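Local coordinates for haloacid delahogenase-like family hydrolase (Xanthomonas campestris pv. campestris, PDB 2PKE), which probably acts as a magnesium-dependent phosphatase of the haloacid dehalogenase-like hydrolase family, at residues 129-142 / 152-164. Numbering follows the deposited sequence.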
loop_
_atom_site.group_PDB
_atom_site.type_symbol
_atom_site.label_atom_id
_atom_site.label_comp_id
_atom_site.label_asym_id
_atom_site.label_seq_id
_atom_site.Cartn_x
_atom_site.Cartn_y
_atom_site.Cartn_z
ATOM N N ALA A 129 -0.174 -4.292 -24.291
ATOM C CA ALA A 129 -0.714 -4.147 -22.940
ATOM C C ALA A 129 0.135 -3.140 -22.231
ATOM O O ALA A 129 1.351 -3.074 -22.484
ATOM C CB ALA A 129 -0.657 -5.450 -22.166
ATOM N N VAL A 130 -0.477 -2.373 -21.331
ATOM C CA VAL A 130 0.283 -1.387 -20.516
ATOM C C VAL A 130 -0.004 -1.591 -19.023
ATOM O O VAL A 130 -1.092 -1.989 -18.651
ATOM C CB VAL A 130 0.010 0.076 -20.918
ATOM C CG1 VAL A 130 0.496 0.355 -22.357
ATOM C CG2 VAL A 130 -1.479 0.451 -20.710
ATOM N N VAL A 131 0.983 -1.347 -18.157
ATOM C CA VAL A 131 0.784 -1.465 -16.721
ATOM C C VAL A 131 1.568 -0.326 -16.047
ATOM O O VAL A 131 2.656 0.029 -16.461
ATOM C CB VAL A 131 1.216 -2.891 -16.158
ATOM C CG1 VAL A 131 2.651 -3.312 -16.639
ATOM C CG2 VAL A 131 1.062 -2.942 -14.599
ATOM N N LEU A 132 1.026 0.217 -14.983
ATOM C CA LEU A 132 1.789 1.181 -14.159
ATOM C C LEU A 132 2.382 0.412 -13.002
ATOM O O LEU A 132 1.640 -0.207 -12.254
ATOM C CB LEU A 132 0.891 2.271 -13.610
ATOM C CG LEU A 132 1.679 3.510 -13.173
ATOM C CD1 LEU A 132 0.811 4.732 -13.352
ATOM C CD2 LEU A 132 2.164 3.379 -11.760
ATOM N N ILE A 133 3.703 0.438 -12.849
ATOM C CA ILE A 133 4.364 -0.252 -11.751
ATOM C C ILE A 133 5.126 0.773 -10.969
ATOM O O ILE A 133 6.044 1.457 -11.474
ATOM C CB ILE A 133 5.294 -1.381 -12.214
ATOM C CG1 ILE A 133 4.488 -2.343 -13.083
ATOM C CG2 ILE A 133 5.982 -2.094 -11.001
ATOM C CD1 ILE A 133 5.293 -3.492 -13.761
ATOM N N THR A 134 4.753 0.890 -9.713
ATOM C CA THR A 134 5.428 1.834 -8.829
ATOM C C THR A 134 5.672 1.293 -7.414
ATOM O O THR A 134 4.990 0.404 -7.001
ATOM C CB THR A 134 4.621 3.121 -8.698
ATOM O OG1 THR A 134 5.471 4.088 -8.062
ATOM C CG2 THR A 134 3.368 2.908 -7.861
ATOM N N LYS A 135 6.699 1.791 -6.727
ATOM C CA LYS A 135 6.907 1.460 -5.340
ATOM C C LYS A 135 6.386 2.578 -4.456
ATOM O O LYS A 135 6.109 3.693 -4.935
ATOM C CB LYS A 135 8.380 1.101 -5.028
ATOM C CG LYS A 135 9.354 2.223 -4.988
ATOM C CD LYS A 135 10.785 1.673 -5.107
ATOM C CE LYS A 135 11.799 2.731 -5.000
ATOM N NZ LYS A 135 13.130 2.062 -5.055
ATOM N N GLY A 136 6.170 2.260 -3.183
ATOM C CA GLY A 136 5.783 3.253 -2.230
ATOM C C GLY A 136 4.414 3.026 -1.640
ATOM O O GLY A 136 4.026 1.884 -1.353
ATOM N N ASP A 137 3.722 4.140 -1.406
ATOM C CA ASP A 137 2.460 4.197 -0.658
ATOM C C ASP A 137 1.322 3.891 -1.615
ATOM O O ASP A 137 1.057 4.626 -2.584
ATOM C CB ASP A 137 2.365 5.586 0.004
ATOM C CG ASP A 137 1.106 5.785 0.864
ATOM O OD1 ASP A 137 -0.007 5.394 0.441
ATOM O OD2 ASP A 137 1.242 6.367 1.969
ATOM N N LEU A 138 0.647 2.784 -1.362
ATOM C CA LEU A 138 -0.444 2.349 -2.204
ATOM C C LEU A 138 -1.542 3.379 -2.337
ATOM O O LEU A 138 -2.027 3.635 -3.420
ATOM C CB LEU A 138 -1.099 1.113 -1.612
ATOM C CG LEU A 138 -2.291 0.500 -2.334
ATOM C CD1 LEU A 138 -1.891 -0.137 -3.664
ATOM C CD2 LEU A 138 -2.881 -0.507 -1.430
ATOM N N PHE A 139 -1.997 3.893 -1.216
ATOM C CA PHE A 139 -3.059 4.901 -1.249
ATOM C C PHE A 139 -2.633 6.173 -1.994
ATOM O O PHE A 139 -3.392 6.693 -2.793
ATOM C CB PHE A 139 -3.517 5.258 0.157
ATOM C CG PHE A 139 -4.627 6.271 0.178
ATOM C CD1 PHE A 139 -5.929 5.886 -0.078
ATOM C CD2 PHE A 139 -4.359 7.615 0.429
ATOM C CE1 PHE A 139 -6.949 6.809 -0.078
ATOM C CE2 PHE A 139 -5.368 8.558 0.387
ATOM C CZ PHE A 139 -6.672 8.150 0.151
ATOM N N HIS A 140 -1.440 6.690 -1.715
ATOM C CA HIS A 140 -0.991 7.890 -2.389
ATOM C C HIS A 140 -0.779 7.676 -3.894
ATOM O O HIS A 140 -1.179 8.522 -4.704
ATOM C CB HIS A 140 0.251 8.420 -1.715
ATOM C CG HIS A 140 0.636 9.800 -2.152
ATOM N ND1 HIS A 140 1.878 10.335 -1.888
ATOM C CD2 HIS A 140 -0.061 10.766 -2.794
ATOM C CE1 HIS A 140 1.936 11.562 -2.371
ATOM N NE2 HIS A 140 0.765 11.854 -2.912
ATOM N N GLN A 141 -0.156 6.567 -4.263
ATOM C CA GLN A 141 0.053 6.224 -5.699
ATOM C C GLN A 141 -1.284 6.034 -6.424
ATOM O O GLN A 141 -1.484 6.515 -7.544
ATOM C CB GLN A 141 0.972 4.984 -5.867
ATOM C CG GLN A 141 2.404 5.206 -5.381
ATOM C CD GLN A 141 3.116 6.199 -6.217
ATOM O OE1 GLN A 141 2.820 6.332 -7.400
ATOM N NE2 GLN A 141 4.081 6.898 -5.629
ATOM N N GLU A 142 -2.244 5.401 -5.755
ATOM C CA GLU A 142 -3.578 5.266 -6.342
ATOM C C GLU A 142 -4.246 6.624 -6.563
ATOM O O GLU A 142 -4.860 6.876 -7.595
ATOM C CB GLU A 142 -4.446 4.408 -5.462
ATOM C CG GLU A 142 -4.223 2.931 -5.670
ATOM C CD GLU A 142 -5.130 2.128 -4.759
ATOM O OE1 GLU A 142 -5.761 2.732 -3.870
ATOM O OE2 GLU A 142 -5.190 0.904 -4.920
ATOM N N ASP A 152 -7.902 6.209 -17.209
ATOM C CA ASP A 152 -8.508 5.480 -18.302
ATOM C C ASP A 152 -7.511 4.632 -19.067
ATOM O O ASP A 152 -7.921 3.648 -19.671
ATOM C CB ASP A 152 -9.281 6.409 -19.263
ATOM C CG ASP A 152 -8.377 7.409 -19.952
ATOM O OD1 ASP A 152 -7.485 7.968 -19.304
ATOM O OD2 ASP A 152 -8.583 7.654 -21.147
ATOM N N LEU A 153 -6.227 5.018 -19.089
ATOM C CA LEU A 153 -5.198 4.255 -19.756
ATOM C C LEU A 153 -4.527 3.210 -18.878
ATOM O O LEU A 153 -3.909 2.300 -19.395
ATOM C CB LEU A 153 -4.079 5.170 -20.294
ATOM C CG LEU A 153 -4.458 6.227 -21.330
ATOM C CD1 LEU A 153 -3.321 7.217 -21.549
ATOM C CD2 LEU A 153 -4.815 5.508 -22.634
ATOM N N PHE A 154 -4.636 3.339 -17.562
ATOM C CA PHE A 154 -3.980 2.432 -16.654
ATOM C C PHE A 154 -5.022 1.797 -15.764
ATOM O O PHE A 154 -5.159 2.172 -14.607
ATOM C CB PHE A 154 -2.919 3.155 -15.851
ATOM C CG PHE A 154 -1.722 3.525 -16.663
ATOM C CD1 PHE A 154 -0.871 2.519 -17.123
ATOM C CD2 PHE A 154 -1.442 4.870 -16.981
ATOM C CE1 PHE A 154 0.272 2.839 -17.891
ATOM C CE2 PHE A 154 -0.306 5.206 -17.759
ATOM C CZ PHE A 154 0.563 4.178 -18.192
ATOM N N PRO A 155 -5.773 0.849 -16.327
ATOM C CA PRO A 155 -6.610 -0.026 -15.516
ATOM C C PRO A 155 -5.697 -0.985 -14.665
ATOM O O PRO A 155 -5.862 -1.094 -13.422
ATOM C CB PRO A 155 -7.471 -0.763 -16.566
ATOM C CG PRO A 155 -6.635 -0.768 -17.845
ATOM C CD PRO A 155 -5.796 0.499 -17.763
ATOM N N ARG A 156 -4.702 -1.597 -15.323
ATOM C CA ARG A 156 -3.670 -2.368 -14.609
ATOM C C ARG A 156 -2.699 -1.466 -13.819
ATOM O O ARG A 156 -1.877 -0.721 -14.426
ATOM C CB ARG A 156 -2.841 -3.196 -15.599
ATOM C CG ARG A 156 -3.621 -4.088 -16.518
ATOM C CD ARG A 156 -2.699 -4.714 -17.533
ATOM N NE ARG A 156 -3.329 -5.900 -18.088
ATOM C CZ ARG A 156 -4.115 -5.912 -19.158
ATOM N NH1 ARG A 156 -4.364 -4.796 -19.839
ATOM N NH2 ARG A 156 -4.655 -7.062 -19.555
ATOM N N ILE A 157 -2.769 -1.552 -12.485
ATOM C CA ILE A 157 -1.876 -0.776 -11.584
ATOM C C ILE A 157 -1.288 -1.614 -10.443
ATOM O O ILE A 157 -2.028 -2.300 -9.733
ATOM C CB ILE A 157 -2.635 0.376 -11.007
ATOM C CG1 ILE A 157 -1.796 1.085 -9.943
ATOM C CG2 ILE A 157 -4.021 -0.118 -10.602
ATOM C CD1 ILE A 157 -2.550 1.472 -8.707
ATOM N N GLU A 158 0.030 -1.527 -10.268
ATOM C CA GLU A 158 0.775 -2.432 -9.395
ATOM C C GLU A 158 1.701 -1.621 -8.527
ATOM O O GLU A 158 2.726 -1.075 -8.990
ATOM C CB GLU A 158 1.547 -3.432 -10.243
ATOM C CG GLU A 158 2.362 -4.439 -9.476
ATOM C CD GLU A 158 1.538 -5.470 -8.730
ATOM O OE1 GLU A 158 0.325 -5.614 -9.033
ATOM O OE2 GLU A 158 2.139 -6.155 -7.853
ATOM N N VAL A 159 1.357 -1.543 -7.253
ATOM C CA VAL A 159 2.187 -0.893 -6.272
ATOM C C VAL A 159 2.932 -1.960 -5.465
ATOM O O VAL A 159 2.343 -2.860 -4.908
ATOM C CB VAL A 159 1.348 0.030 -5.298
ATOM C CG1 VAL A 159 2.283 0.772 -4.359
ATOM C CG2 VAL A 159 0.490 1.074 -6.106
ATOM N N VAL A 160 4.233 -1.789 -5.357
ATOM C CA VAL A 160 5.097 -2.732 -4.672
ATOM C C VAL A 160 5.877 -2.049 -3.588
ATOM O O VAL A 160 5.989 -0.843 -3.571
ATOM C CB VAL A 160 6.096 -3.355 -5.666
ATOM C CG1 VAL A 160 5.377 -3.929 -6.851
ATOM C CG2 VAL A 160 7.127 -2.356 -6.115
ATOM N N SER A 161 6.467 -2.843 -2.711
ATOM C CA SER A 161 7.300 -2.301 -1.613
ATOM C C SER A 161 8.722 -1.952 -2.063
ATOM O O SER A 161 9.341 -0.962 -1.579
ATOM C CB SER A 161 7.294 -3.290 -0.453
ATOM O OG SER A 161 6.063 -3.101 0.254
ATOM N N GLU A 162 9.241 -2.747 -3.005
ATOM C CA GLU A 162 10.559 -2.470 -3.549
ATOM C C GLU A 162 10.581 -2.932 -4.980
ATOM O O GLU A 162 9.943 -3.930 -5.330
ATOM C CB GLU A 162 11.696 -3.136 -2.779
ATOM C CG GLU A 162 13.115 -2.801 -3.306
ATOM C CD GLU A 162 13.397 -1.333 -3.245
ATOM O OE1 GLU A 162 13.070 -0.613 -4.203
ATOM O OE2 GLU A 162 13.869 -0.866 -2.191
ATOM N N LYS A 163 11.325 -2.189 -5.785
ATOM C CA LYS A 163 11.544 -2.512 -7.197
ATOM C C LYS A 163 12.879 -3.266 -7.315
ATOM O O LYS A 163 13.927 -2.693 -7.335
ATOM C CB LYS A 163 11.560 -1.256 -8.038
ATOM C CG LYS A 163 10.167 -0.858 -8.565
ATOM C CD LYS A 163 10.248 0.429 -9.385
ATOM C CE LYS A 163 8.937 0.763 -10.034
ATOM N NZ LYS A 163 8.954 2.181 -10.548
ATOM N N ASP A 164 12.793 -4.573 -7.335
ATOM C CA ASP A 164 13.965 -5.421 -7.384
ATOM C C ASP A 164 13.646 -6.573 -8.298
ATOM O O ASP A 164 12.476 -6.775 -8.629
ATOM C CB ASP A 164 14.412 -5.828 -5.967
ATOM C CG ASP A 164 13.325 -6.522 -5.142
ATOM O OD1 ASP A 164 12.419 -7.180 -5.676
ATOM O OD2 ASP A 164 13.427 -6.429 -3.892
HETATM O O HOH W 1 -2.586 -0.423 -17.446
HETATM O O HOH W 2 8.571 3.596 -8.167
HETATM O O HOH W 3 5.378 0.119 0.266
#
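Strands 129-135 and 157-160 run parallel, their short axes 17° apart, and are bridged from Leu132 with Ile157 to Lys135 with Val160. Backbone bonds alternate up the ladder, from Leu132 N to Arg156 O at 3.1 Å to Gly136 N to Val160 O at the far end.

Thr134 and Val159 lie side by side on the face covered by helix 138-148. Val159 CG2 touches Thr134 CG2 at 3.8 Å and also meets Leu138 CD1 at 3.6 Å. Further along this helix, the Glu142 side chain crosses that of Ile157 at about a right angle, with CG against CD1. Leu132 CD1 sits over one face of the Phe154 ring, offset toward the rim and 4.2 Å above its plane.

At the C-terminal end of strand 129-135, Lys135 is extended past CG and runs alongside Glu162. Its NZ forms a salt bridge at 2.8 Å with Glu162 OE1, which offers its syn lone pair. The same oxygen accepts Lys163 N on its anti side. Two donors thus grip OE1, while OE2 bonds to Tyr70 OH. Glu162 bends at chi2 (60°), which turns OE1 back to both.

Lys163 is extended too and reaches back toward strand 129-135. Its NZ donates to Ile133 O at 3.1 Å, tilted 32° from the carbonyl plane, and to water 2, which also takes Lys135 N. The ammonium also forms salt bridges with Asp19, a magnesium ligand, and Asp192.

Strand 129-135, helix 138-148 and strand 157-160 form a right-handed beta-alpha-beta crossover of the Rossmann-like HAD core. Lys163 is consistent with the HAD-family lysine that in relatives contacts the nucleophilic aspartate. Its side chain lies about 6 Å from the magnesium ion (nearest atoms), and its bond to Ile133 O ties strand 129-135 to that site.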